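Local coordinates for arabinan endo-1,5-alpha-l-arabinosidase A (Cellvibrio cellulosa, PDB 1GYH), which cleaves the alpha-1,5-linked arabinofuranosyl backbone of linear arabinan, releasing almost exclusively arabinotriose during breakdown of the plant cell wall, at residues G62-P67 with Y80-F85; N88-G93 with I116-Q121; W141-S146 with P194-K199. All blocks are in the same frame, centred on the assembly; numbering follows the deposited sequence.

Contacts 1 and 2 lie within one blade of a five-bladed beta-propeller, and contact 3 joins the next two. In the antiparallel sheet shared by contacts 1 and 2, strands 75-82 and 90-97 are neighbours; the centres of the two contacts are 11 Å apart, and Ser-83 OG and Ser-90 OG, 2.7 Å apart, probably share a hydrogen bond. Contact 3 sits about 18 Å from each of the others, centre to centre. It meets contact 2 through Phe-144, whose CB is 3.8 Å from Ile-92 CD1, but does not touch contact 1. Residues in or beside all three, among them His-63, Asn-126 and Ser-146, probably bind substrate, as in a near-identical enzyme.

Contact 1 (G62-P67 with Y80-F85); sequences GHLWAP and YSVSAF
Trp-65 and Ser-81 form an antiparallel hydrogen-bonded pair between strands 63-72 and 75-82. Trp-65 N reaches Ser-81 O at 3.0 Å in a nearly straight bond (168°) that lies in the carbonyl plane on a lone pair. In return, Trp-65 O is gripped twice: Ser-81 N donates at 2.9 Å in the carbonyl plane, whereas Ser-81 OG comes from above that plane at 3.0 Å. The hydroxyl can do this because chi1 of -43° holds it beside its own backbone N; the same oxygen is also bonded to Ala-129 N.

The closely packed flank is apolar. Leu-64 CD2 lies 3.5 Å from Val-82 CG2, and Leu-64 and Tyr-80 run alongside each other, with Leu-64 CD2 4.0 Å from Tyr-80 CD1; the tyrosine hydroxyl is bonded to Asp-111. Toward the loop the strands part, and the Trp-65 indole extends over residues 83-85. Ser-83 CB sits over one face of its six-membered ring, a CH-pi contact 3.8 Å from the centroid, while the serine hydroxyl is bonded to Ser-90. Trp-65 CZ2 in turn stands over the centre of the exposed Phe-85 ring, the two planes inclined at 39°. On this looser side a water replaces a direct backbone bond, donating to His-63 O at 2.8 Å and accepting from Ser-83 N.

As the chains separate toward His-63, a probable substrate-binding residue, backbone polar groups are thus satisfied by strand bonds, a hydroxyl and a water, while the indole is packed mainly by carbon contacts.

Contact 2 (N88-G93 with I116-Q121); sequences NTSAIG and IESVPQ
Ser-118 OG donates to Asn-88 O at 2.7 Å, fastening Ser-118 to the turn that leads into strand 90-97. A chi1 of 51° tucks the hydroxyl over its own backbone, flanked by N and C, and turns it toward that turn. The oxygen lies above the carbonyl plane of Asn-88. Ala-127 N is a second partner of this hydroxyl.

Thr-89, at the centre of an inverse gamma turn, extends CG2 to Pro-120 CG at 3.6 Å, the two side chains meeting at about a right angle. Asn-88 passes the same proline with its side chain directed the contrary way, OD1 3.6 Å from Pro-120 CG. Its ND2 donates to Trp-125 O and to a water that also accepts from Gln-121 N.

Further along, Ile-92 N donates to Ile-116 O at 2.9 Å, nearly along the C=O axis; the return bond from Ile-116 N is weak. Ile-92 packs on Met-142 and Phe-144 of strand 140-144. Ile-116 shares its face of the sheet, but its side chain is modelled in two conformers and its exact fit is doubtful. Ala-91 and Glu-117 form a non-hydrogen-bonded pair on the other face. Glu-117 is fully extended from chi1 (174°) through chi2, which lays CG 3.3 Å from Ser-90 O and carries the carboxylate on to a salt bridge with Arg-55.

The chemistry therefore splits by face and by end: Ile-92 meets the next blade, Glu-117 is probably kept ionised by its arginine, and Ser-90 OG, bonded to Ser-83 and Asn-126, links the sheet to a probable substrate-binding residue.

Contact 3 (W141-S146 with P194-K199); sequences WMSFGS and PFILRK
Ser-143 opens the contact, its side chain directed at strand 191-199. With chi1 at 66°, OG stands over the serine's main chain rather than to one side of it, and rests against the Pro-194 ring, 3.5 Å from CG and 3.6 Å from CB. The end of Ile-196 is a little more distant, with CD1 4.1 Å from the same oxygen. The hydroxyl also makes a weak hydrogen bond to Ala-131 O in the adjoining strand of its own sheet.

Phe-144 follows and offers its backbone: Pro-194 CG lies 3.5 Å from Phe-144 N, while the phenylalanine CB points away from the proline and its ring meets that of Trp-125 at a steep angle. At Gly-145, whose backbone angles (phi 138°) favour glycine, the carbonyl oxygen is 3.9 Å from Pro-194 CD. The Pro-194 ring thus passes along the backbone from serine to glycine, making van der Waals contacts. Beyond it, Ser-146 OG is hydrogen-bonded to Glu-192, the probable proton donor.

The short segments run at 140° to each other and belong to different sheets, strand 191-199 being an outermost strand of its own. This is the packing of neighbouring blades in a beta-propeller, here the five-bladed form of glycoside hydrolase family 43, close to probable substrate-binding residues.

Contact 1 (G62-P67 with Y80-F85)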
loop_
_atom_site.group_PDB
_atom_site.type_symbol
_atom_site.label_atom_id
_atom_site.label_comp_id
_atom_site.label_asym_id
_atom_site.label_seq_id
_atom_site.Cartn_x
_atom_site.Cartn_y
_atom_site.Cartn_z
ATOM N N GLY A 62 -11.753 2.815 -15.010
ATOM C CA GLY A 62 -10.905 1.672 -15.293
ATOM C C GLY A 62 -9.606 1.530 -14.486
ATOM O O GLY A 62 -9.022 0.461 -14.519
ATOM N N HIS A 63 -9.179 2.578 -13.788
ATOM C CA HIS A 63 -7.955 2.566 -12.973
ATOM C C HIS A 63 -8.224 2.030 -11.569
ATOM O O HIS A 63 -8.964 2.630 -10.784
ATOM C CB HIS A 63 -7.321 3.963 -12.862
ATOM C CG HIS A 63 -6.803 4.472 -14.164
ATOM N ND1 HIS A 63 -5.454 4.589 -14.451
ATOM C CD2 HIS A 63 -7.463 4.850 -15.282
ATOM C CE1 HIS A 63 -5.314 5.028 -15.688
ATOM N NE2 HIS A 63 -6.513 5.175 -16.221
ATOM N N LEU A 64 -7.621 0.880 -11.264
ATOM C CA LEU A 64 -7.668 0.317 -9.916
ATOM C C LEU A 64 -6.495 0.839 -9.104
ATOM O O LEU A 64 -5.424 1.098 -9.662
ATOM C CB LEU A 64 -7.664 -1.214 -9.981
ATOM C CG LEU A 64 -8.848 -1.853 -10.718
ATOM C CD1 LEU A 64 -8.640 -3.380 -10.923
ATOM C CD2 LEU A 64 -10.131 -1.590 -9.924
ATOM N N TRP A 65 -6.700 1.022 -7.793
ATOM C CA TRP A 65 -5.707 1.709 -6.963
ATOM C C TRP A 65 -5.117 0.801 -5.869
ATOM O O TRP A 65 -5.826 -0.041 -5.306
ATOM C CB TRP A 65 -6.281 2.889 -6.204
ATOM C CG TRP A 65 -7.017 4.030 -6.969
ATOM C CD1 TRP A 65 -7.161 4.213 -8.301
ATOM C CD2 TRP A 65 -7.696 5.106 -6.332
ATOM N NE1 TRP A 65 -7.905 5.348 -8.537
ATOM C CE2 TRP A 65 -8.233 5.920 -7.328
ATOM C CE3 TRP A 65 -7.898 5.458 -4.998
ATOM C CZ2 TRP A 65 -8.975 7.086 -7.037
ATOM C CZ3 TRP A 65 -8.638 6.647 -4.695
ATOM C CH2 TRP A 65 -9.167 7.425 -5.721
ATOM N N ALA A 66 -3.842 1.055 -5.568
ATOM C CA ALA A 66 -3.174 0.646 -4.301
ATOM C C ALA A 66 -3.261 -0.855 -4.006
ATOM O O ALA A 66 -3.813 -1.302 -3.002
ATOM C CB ALA A 66 -3.725 1.510 -3.132
ATOM N N PRO A 67 -2.675 -1.659 -4.880
ATOM C CA PRO A 67 -2.764 -3.092 -4.725
ATOM C C PRO A 67 -1.928 -3.574 -3.491
ATOM O O PRO A 67 -0.998 -2.873 -3.029
ATOM C CB PRO A 67 -2.142 -3.617 -6.021
ATOM C CG PRO A 67 -1.190 -2.563 -6.467
ATOM C CD PRO A 67 -1.838 -1.269 -6.032
ATOM N N TYR A 80 -7.130 -4.952 -4.134
ATOM C CA TYR A 80 -7.163 -3.797 -5.032
ATOM C C TYR A 80 -8.339 -2.908 -4.596
ATOM O O TYR A 80 -9.269 -3.391 -3.934
ATOM C CB TYR A 80 -7.309 -4.239 -6.523
ATOM C CG TYR A 80 -8.586 -5.032 -6.813
ATOM C CD1 TYR A 80 -9.786 -4.366 -7.067
ATOM C CD2 TYR A 80 -8.613 -6.442 -6.738
ATOM C CE1 TYR A 80 -10.965 -5.050 -7.288
ATOM C CE2 TYR A 80 -9.791 -7.160 -6.942
ATOM C CZ TYR A 80 -10.986 -6.449 -7.225
ATOM O OH TYR A 80 -12.186 -7.088 -7.446
ATOM N N SER A 81 -8.272 -1.620 -4.965
ATOM C CA SER A 81 -9.249 -0.603 -4.534
ATOM C C SER A 81 -10.006 -0.041 -5.756
ATOM O O SER A 81 -9.406 0.283 -6.776
ATOM C CB SER A 81 -8.554 0.551 -3.783
ATOM O OG SER A 81 -7.567 0.073 -2.860
ATOM N N VAL A 82 -11.322 0.020 -5.632
ATOM C CA VAL A 82 -12.227 0.751 -6.561
ATOM C C VAL A 82 -12.707 2.008 -5.821
ATOM O O VAL A 82 -13.229 1.942 -4.714
ATOM C CB VAL A 82 -13.411 -0.139 -6.930
ATOM C CG1 VAL A 82 -14.521 0.676 -7.608
ATOM C CG2 VAL A 82 -12.980 -1.295 -7.827
ATOM N N SER A 83 -12.530 3.176 -6.419
ATOM C CA SER A 83 -12.873 4.409 -5.735
ATOM C C SER A 83 -13.227 5.546 -6.691
ATOM O O SER A 83 -13.431 5.328 -7.889
ATOM C CB SER A 83 -11.698 4.821 -4.840
ATOM O OG SER A 83 -12.073 5.794 -3.872
ATOM N N ALA A 84 -13.315 6.741 -6.129
ATOM C CA ALA A 84 -13.467 7.974 -6.893
ATOM C C ALA A 84 -12.762 9.107 -6.182
ATOM O O ALA A 84 -12.862 9.262 -4.952
ATOM C CB ALA A 84 -14.990 8.308 -7.074
ATOM N N PHE A 85 -12.055 9.927 -6.940
ATOM C CA PHE A 85 -11.241 10.977 -6.324
ATOM C C PHE A 85 -12.039 11.890 -5.420
ATOM O O PHE A 85 -13.106 12.378 -5.796
ATOM C CB PHE A 85 -10.476 11.796 -7.396
ATOM C CG PHE A 85 -9.191 11.118 -7.852
ATOM C CD1 PHE A 85 -8.106 10.990 -6.967
ATOM C CD2 PHE A 85 -9.093 10.554 -9.137
ATOM C CE1 PHE A 85 -6.908 10.334 -7.363
ATOM C CE2 PHE A 85 -7.901 9.908 -9.566
ATOM C CZ PHE A 85 -6.806 9.800 -8.675
HETATM O O HOH W 1 -10.530 3.168 -8.507
#

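Contact 2 (N88-G93 with I116-Q121)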
loop_
_atom_site.group_PDB
_atom_site.type_symbol
_atom_site.label_atom_id
_atom_site.label_comp_id
_atom_site.label_asym_id
_atom_site.label_seq_id
_atom_site.Cartn_x
_atom_site.Cartn_y
_atom_site.Cartn_z
ATOM N N ASN A 88 -15.546 8.839 -0.536
ATOM C CA ASN A 88 -15.387 7.523 0.082
ATOM C C ASN A 88 -16.405 6.525 -0.396
ATOM O O ASN A 88 -16.767 5.632 0.337
ATOM C CB ASN A 88 -15.272 7.591 1.627
ATOM C CG ASN A 88 -16.566 8.009 2.327
ATOM O OD1 ASN A 88 -17.395 8.765 1.786
ATOM N ND2 ASN A 88 -16.731 7.521 3.563
ATOM N N THR A 89 -16.874 6.698 -1.636
ATOM C CA THR A 89 -17.597 5.659 -2.372
ATOM C C THR A 89 -16.530 4.687 -2.916
ATOM O O THR A 89 -15.998 4.857 -4.045
ATOM C CB THR A 89 -18.374 6.245 -3.540
ATOM O OG1 THR A 89 -17.493 7.020 -4.393
ATOM C CG2 THR A 89 -19.518 7.233 -3.044
ATOM N N SER A 90 -16.186 3.701 -2.087
ATOM C CA SER A 90 -14.974 2.889 -2.310
ATOM C C SER A 90 -15.165 1.480 -1.791
ATOM O O SER A 90 -15.987 1.228 -0.899
ATOM C CB SER A 90 -13.762 3.455 -1.553
ATOM O OG SER A 90 -13.575 4.839 -1.802
ATOM N N ALA A 91 -14.402 0.568 -2.365
ATOM C CA ALA A 91 -14.395 -0.810 -1.896
ATOM C C ALA A 91 -13.062 -1.471 -2.248
ATOM O O ALA A 91 -12.445 -1.172 -3.307
ATOM C CB ALA A 91 -15.542 -1.628 -2.502
ATOM N N ILE A 92 -12.670 -2.386 -1.362
ATOM C CA ILE A 92 -11.517 -3.264 -1.579
ATOM C C ILE A 92 -11.990 -4.632 -2.004
ATOM O O ILE A 92 -12.828 -5.263 -1.339
ATOM C CB ILE A 92 -10.637 -3.320 -0.302
ATOM C CG1 ILE A 92 -9.983 -1.976 -0.047
ATOM C CG2 ILE A 92 -9.576 -4.409 -0.446
ATOM C CD1 ILE A 92 -9.530 -1.759 1.438
ATOM N N GLY A 93 -11.481 -5.065 -3.150
ATOM C CA GLY A 93 -11.719 -6.377 -3.681
ATOM C C GLY A 93 -10.485 -7.286 -3.581
ATOM O O GLY A 93 -9.399 -6.827 -3.256
ATOM N N ILE A 116 -14.463 -5.357 1.699
ATOM C CA ILE A 116 -15.043 -4.323 2.528
ATOM C C ILE A 116 -15.340 -3.091 1.663
ATOM O O ILE A 116 -14.588 -2.785 0.742
ATOM C CB ILE A 116 -14.071 -4.010 3.698
ATOM C CG1 ILE A 116 -14.763 -3.203 4.776
ATOM C CG2 ILE A 116 -12.752 -3.407 3.194
ATOM C CD1 ILE A 116 -14.167 -1.886 4.966
ATOM N N GLU A 117 -16.460 -2.440 1.965
ATOM C CA GLU A 117 -16.925 -1.236 1.242
ATOM C C GLU A 117 -17.289 -0.111 2.237
ATOM O O GLU A 117 -17.990 -0.334 3.206
ATOM C CB GLU A 117 -18.135 -1.608 0.361
ATOM C CG GLU A 117 -18.796 -0.389 -0.337
ATOM C CD GLU A 117 -19.954 -0.742 -1.261
ATOM O OE1 GLU A 117 -20.197 -1.960 -1.535
ATOM O OE2 GLU A 117 -20.624 0.226 -1.732
ATOM N N SER A 118 -16.848 1.097 1.956
ATOM C CA SER A 118 -17.259 2.264 2.697
ATOM C C SER A 118 -18.461 2.941 1.990
ATOM O O SER A 118 -18.529 2.996 0.741
ATOM C CB SER A 118 -16.096 3.274 2.843
ATOM O OG SER A 118 -15.432 3.602 1.613
ATOM N N VAL A 119 -19.358 3.453 2.819
ATOM C CA VAL A 119 -20.623 4.086 2.401
ATOM C C VAL A 119 -20.733 5.496 3.012
ATOM O O VAL A 119 -20.706 5.669 4.219
ATOM C CB VAL A 119 -21.845 3.259 2.795
ATOM C CG1 VAL A 119 -23.171 4.016 2.461
ATOM C CG2 VAL A 119 -21.856 1.905 2.134
ATOM N N PRO A 120 -20.820 6.526 2.183
ATOM C CA PRO A 120 -20.925 7.899 2.701
ATOM C C PRO A 120 -22.059 8.061 3.716
ATOM O O PRO A 120 -23.133 7.547 3.507
ATOM C CB PRO A 120 -21.207 8.740 1.428
ATOM C CG PRO A 120 -20.593 7.963 0.340
ATOM C CD PRO A 120 -20.762 6.475 0.708
ATOM N N GLN A 121 -21.778 8.757 4.800
ATOM C CA GLN A 121 -22.679 9.074 5.914
ATOM C C GLN A 121 -22.889 7.882 6.867
ATOM O O GLN A 121 -23.424 8.074 7.948
ATOM C CB GLN A 121 -24.058 9.649 5.440
ATOM C CG GLN A 121 -23.974 10.809 4.424
ATOM C CD GLN A 121 -23.654 12.123 5.082
ATOM O OE1 GLN A 121 -24.072 12.372 6.231
ATOM N NE2 GLN A 121 -22.908 12.985 4.374
HETATM O O HOH W 2 -18.924 9.042 5.419
#

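Contact 3 (W141-S146 with P194-K199)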
loop_
_atom_site.group_PDB
_atom_site.type_symbol
_atom_site.label_atom_id
_atom_site.label_comp_id
_atom_site.label_asym_id
_atom_site.label_seq_id
_atom_site.Cartn_x
_atom_site.Cartn_y
_atom_site.Cartn_z
ATOM N N TRP A 141 -4.734 -10.435 9.134
ATOM C CA TRP A 141 -5.394 -9.133 9.295
ATOM C C TRP A 141 -5.239 -8.257 8.041
ATOM O O TRP A 141 -4.244 -8.343 7.324
ATOM C CB TRP A 141 -4.807 -8.392 10.512
ATOM C CG TRP A 141 -4.845 -9.144 11.858
ATOM C CD1 TRP A 141 -3.969 -10.124 12.295
ATOM C CD2 TRP A 141 -5.782 -8.954 12.926
ATOM N NE1 TRP A 141 -4.330 -10.557 13.545
ATOM C CE2 TRP A 141 -5.426 -9.841 13.965
ATOM C CE3 TRP A 141 -6.892 -8.108 13.115
ATOM C CZ2 TRP A 141 -6.145 -9.920 15.159
ATOM C CZ3 TRP A 141 -7.595 -8.182 14.281
ATOM C CH2 TRP A 141 -7.225 -9.085 15.306
ATOM N N MET A 142 -6.227 -7.389 7.796
ATOM C CA MET A 142 -6.075 -6.304 6.823
ATOM C C MET A 142 -6.040 -4.966 7.518
ATOM O O MET A 142 -6.913 -4.664 8.362
ATOM C CB MET A 142 -7.245 -6.339 5.797
ATOM C CG MET A 142 -7.180 -5.183 4.783
ATOM S SD MET A 142 -8.551 -5.124 3.576
ATOM C CE MET A 142 -8.191 -6.591 2.594
ATOM N N SER A 143 -5.030 -4.160 7.203
ATOM C CA SER A 143 -5.045 -2.746 7.499
ATOM C C SER A 143 -5.424 -1.988 6.221
ATOM O O SER A 143 -5.148 -2.428 5.124
ATOM C CB SER A 143 -3.692 -2.245 8.050
ATOM O OG SER A 143 -2.636 -2.325 7.091
ATOM N N PHE A 144 -6.032 -0.834 6.374
ATOM C CA PHE A 144 -6.384 -0.008 5.217
ATOM C C PHE A 144 -6.737 1.402 5.672
ATOM O O PHE A 144 -6.872 1.673 6.875
ATOM C CB PHE A 144 -7.592 -0.618 4.455
ATOM C CG PHE A 144 -8.930 -0.391 5.163
ATOM C CD1 PHE A 144 -9.352 -1.256 6.171
ATOM C CD2 PHE A 144 -9.749 0.693 4.823
ATOM C CE1 PHE A 144 -10.544 -1.056 6.828
ATOM C CE2 PHE A 144 -10.964 0.905 5.490
ATOM C CZ PHE A 144 -11.368 0.047 6.476
ATOM N N GLY A 145 -6.887 2.306 4.713
ATOM C CA GLY A 145 -7.505 3.588 5.010
ATOM C C GLY A 145 -6.844 4.801 4.384
ATOM O O GLY A 145 -5.703 4.733 3.882
ATOM N N SER A 146 -7.588 5.907 4.383
ATOM C CA SER A 146 -7.137 7.190 3.788
ATOM C C SER A 146 -8.094 8.288 4.197
ATOM O O SER A 146 -9.294 8.178 3.929
ATOM C CB SER A 146 -7.143 7.080 2.251
ATOM O OG SER A 146 -6.786 8.320 1.618
ATOM N N PRO A 194 -1.547 2.503 5.018
ATOM C CA PRO A 194 -0.791 1.788 6.058
ATOM C C PRO A 194 -0.010 0.617 5.463
ATOM O O PRO A 194 -0.436 -0.026 4.492
ATOM C CB PRO A 194 -1.858 1.226 6.961
ATOM C CG PRO A 194 -3.063 1.021 6.038
ATOM C CD PRO A 194 -2.998 2.267 5.122
ATOM N N PHE A 195 1.132 0.303 6.084
ATOM C CA PHE A 195 1.809 -0.948 5.740
ATOM C C PHE A 195 2.503 -1.452 6.995
ATOM O O PHE A 195 3.156 -0.659 7.671
ATOM C CB PHE A 195 2.803 -0.772 4.578
ATOM C CG PHE A 195 3.310 -2.096 4.049
ATOM C CD1 PHE A 195 4.369 -2.769 4.684
ATOM C CD2 PHE A 195 2.662 -2.725 3.001
ATOM C CE1 PHE A 195 4.797 -4.013 4.225
ATOM C CE2 PHE A 195 3.076 -3.937 2.521
ATOM C CZ PHE A 195 4.163 -4.600 3.127
ATOM N N ILE A 196 2.294 -2.724 7.341
ATOM C CA ILE A 196 2.908 -3.291 8.538
ATOM C C ILE A 196 3.999 -4.336 8.223
ATOM O O ILE A 196 3.780 -5.280 7.458
ATOM C CB ILE A 196 1.855 -3.863 9.447
ATOM C CG1 ILE A 196 0.817 -2.758 9.809
ATOM C CG2 ILE A 196 2.510 -4.459 10.742
ATOM C CD1 ILE A 196 -0.446 -3.223 10.456
ATOM N N LEU A 197 5.160 -4.162 8.861
ATOM C CA LEU A 197 6.264 -5.139 8.760
ATOM C C LEU A 197 6.658 -5.627 10.154
ATOM O O LEU A 197 6.897 -4.844 11.050
ATOM C CB LEU A 197 7.486 -4.539 8.050
ATOM C CG LEU A 197 8.744 -5.464 7.884
ATOM C CD1 LEU A 197 8.547 -6.399 6.749
ATOM C CD2 LEU A 197 10.035 -4.624 7.675
ATOM N N ARG A 198 6.724 -6.941 10.323
ATOM C CA ARG A 198 7.260 -7.555 11.552
ATOM C C ARG A 198 8.758 -7.558 11.466
ATOM O O ARG A 198 9.308 -8.039 10.492
ATOM C CB ARG A 198 6.755 -8.997 11.684
ATOM C CG ARG A 198 7.213 -9.714 12.977
ATOM C CD ARG A 198 6.732 -9.083 14.265
ATOM N NE ARG A 198 7.273 -9.869 15.384
ATOM C CZ ARG A 198 6.808 -11.042 15.741
ATOM N NH1 ARG A 198 5.726 -11.537 15.144
ATOM N NH2 ARG A 198 7.415 -11.732 16.710
ATOM N N LYS A 199 9.419 -7.009 12.483
ATOM C CA LYS A 199 10.901 -7.071 12.618
ATOM C C LYS A 199 11.305 -7.196 14.096
ATOM O O LYS A 199 10.964 -6.338 14.932
ATOM C CB LYS A 199 11.523 -5.834 11.959
ATOM C CG LYS A 199 13.047 -5.667 12.178
ATOM C CD LYS A 199 13.863 -6.513 11.213
ATOM C CE LYS A 199 15.369 -6.393 11.509
ATOM N NZ LYS A 199 16.132 -6.983 10.343
#